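Local coordinates for putative periplasmic protein (Bacteroides eggerthii, PDB 4HBR) that is of unknown function, a putative periplasmic protein of the PF11396 family, probably related to beta-lactamase-inhibitor-like domains, at residues A67-A72 with V98-G103. Residues are numbered along the deposited sequence; the frame is centred on the assembly and turned at random.
Sequences AAVFNA and VAIQVG
Val69, in the first turn of helix 67-75, faces Val98 and Ile100 of strand 97-104, and the backbones come nearest at Val69 and Val98, with 7.6 Å between their CA atoms. At this distance the gap is filled by aliphatic side chains reaching in from both segments. The helix bonds within itself, as from Asn71 N to Ala67 O, and the strand to its neighbouring strands; apolar side chains join the two segments. Val69 and Val98 meet tip to tip: CG2 of Val69 lies 3.9 Å from CG2 of Val98. The other Val69 methyl, CG1, is anti to its own backbone N (chi1 172°) and thereby reaches both strand residues, lying 4.0 Å from Val98 CG1 and 3.9 Å from Ile100 CD1. Valine suits this place because its branch at CB puts two methyls at the contact. Ile100 instead runs past Val69 in the opposite direction; isoleucine suits its place because its longer branch, extended (chi2 168°), carries CD1 out to the helix. Ala99 points away from the helix and touches Leu114 and Leu134. Thus the helix lies against one face of the antiparallel sheet, where Val86 and Trp88 of strand 82-90 touch Val98, while Phe115 of strand 109-115 and Phe73 of the same helix touch Ile100.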
loop_
_atom_site.group_PDB
_atom_site.type_symbol
_atom_site.label_atom_id
_atom_site.label_comp_id
_atom_site.label_asym_id
_atom_site.label_seq_id
_atom_site.Cartn_x
_atom_site.Cartn_y
_atom_site.Cartn_z
ATOM N N ALA A 67 -5.783 8.822 14.040
ATOM C CA ALA A 67 -6.610 10.037 14.140
ATOM C C ALA A 67 -5.901 11.288 13.562
ATOM O O ALA A 67 -6.565 12.121 12.942
ATOM C CB ALA A 67 -7.014 10.275 15.591
ATOM N N ALA A 68 -4.557 11.391 13.728
ATOM C CA ALA A 68 -3.790 12.516 13.192
ATOM C C ALA A 68 -3.891 12.573 11.658
ATOM O O ALA A 68 -3.983 13.659 11.113
ATOM C CB ALA A 68 -2.343 12.434 13.632
ATOM N N VAL A 69 -3.931 11.407 10.974
ATOM C CA VAL A 69 -4.051 11.293 9.509
ATOM C C VAL A 69 -5.491 11.655 9.101
ATOM O O VAL A 69 -5.684 12.436 8.169
ATOM C CB VAL A 69 -3.635 9.884 9.001
ATOM C CG1 VAL A 69 -3.941 9.689 7.515
ATOM C CG2 VAL A 69 -2.169 9.613 9.295
ATOM N N PHE A 70 -6.483 11.110 9.827
ATOM C CA PHE A 70 -7.903 11.361 9.612
ATOM C C PHE A 70 -8.196 12.856 9.665
ATOM O O PHE A 70 -8.870 13.364 8.774
ATOM C CB PHE A 70 -8.745 10.620 10.655
ATOM C CG PHE A 70 -10.231 10.782 10.453
ATOM C CD1 PHE A 70 -10.902 11.899 10.961
ATOM C CD2 PHE A 70 -10.974 9.799 9.803
ATOM C CE1 PHE A 70 -12.281 12.059 10.772
ATOM C CE2 PHE A 70 -12.371 9.935 9.660
ATOM C CZ PHE A 70 -13.008 11.072 10.129
ATOM N N ASN A 71 -7.700 13.547 10.707
ATOM C CA ASN A 71 -7.891 14.981 10.914
ATOM C C ASN A 71 -7.165 15.802 9.843
ATOM O O ASN A 71 -7.728 16.798 9.392
ATOM C CB ASN A 71 -7.426 15.389 12.308
ATOM C CG ASN A 71 -8.206 14.763 13.435
ATOM O OD1 ASN A 71 -9.358 14.344 13.281
ATOM N ND2 ASN A 71 -7.607 14.713 14.615
ATOM N N ALA A 72 -5.937 15.400 9.431
ATOM C CA ALA A 72 -5.183 16.109 8.373
ATOM C C ALA A 72 -5.929 15.965 7.051
ATOM O O ALA A 72 -6.111 16.967 6.352
ATOM C CB ALA A 72 -3.752 15.588 8.253
ATOM N N VAL A 98 0.700 6.102 5.605
ATOM C CA VAL A 98 -0.696 5.958 5.209
ATOM C C VAL A 98 -0.811 6.555 3.781
ATOM O O VAL A 98 -0.546 7.739 3.621
ATOM C CB VAL A 98 -1.736 6.592 6.180
ATOM C CG1 VAL A 98 -3.159 6.242 5.728
ATOM C CG2 VAL A 98 -1.504 6.174 7.637
ATOM N N ALA A 99 -1.175 5.749 2.771
ATOM C CA ALA A 99 -1.389 6.231 1.394
ATOM C C ALA A 99 -2.903 6.298 1.136
ATOM O O ALA A 99 -3.597 5.284 1.306
ATOM C CB ALA A 99 -0.707 5.313 0.382
ATOM N N ILE A 100 -3.416 7.492 0.810
ATOM C CA ILE A 100 -4.839 7.706 0.535
ATOM C C ILE A 100 -4.998 8.098 -0.928
ATOM O O ILE A 100 -4.319 9.017 -1.396
ATOM C CB ILE A 100 -5.483 8.761 1.504
ATOM C CG1 ILE A 100 -5.365 8.301 2.992
ATOM C CG2 ILE A 100 -6.975 9.029 1.136
ATOM C CD1 ILE A 100 -5.689 9.335 4.013
ATOM N N GLN A 101 -5.880 7.387 -1.657
ATOM C CA GLN A 101 -6.211 7.675 -3.051
ATOM C C GLN A 101 -7.598 8.273 -3.051
ATOM O O GLN A 101 -8.542 7.668 -2.533
ATOM C CB GLN A 101 -6.110 6.434 -3.939
ATOM C CG GLN A 101 -4.698 5.827 -4.007
ATOM C CD GLN A 101 -4.636 4.597 -4.872
ATOM O OE1 GLN A 101 -5.631 3.956 -5.172
ATOM N NE2 GLN A 101 -3.454 4.242 -5.296
ATOM N N VAL A 102 -7.721 9.499 -3.564
ATOM C CA VAL A 102 -8.994 10.216 -3.502
ATOM C C VAL A 102 -9.273 10.829 -4.870
ATOM O O VAL A 102 -8.374 11.357 -5.517
ATOM C CB VAL A 102 -8.981 11.257 -2.316
ATOM C CG1 VAL A 102 -7.767 12.200 -2.373
ATOM C CG2 VAL A 102 -10.279 12.043 -2.196
ATOM N N GLY A 103 -10.501 10.668 -5.335
ATOM C CA GLY A 103 -10.912 11.227 -6.609
ATOM C C GLY A 103 -11.688 12.505 -6.428
ATOM O O GLY A 103 -12.420 12.654 -5.450
#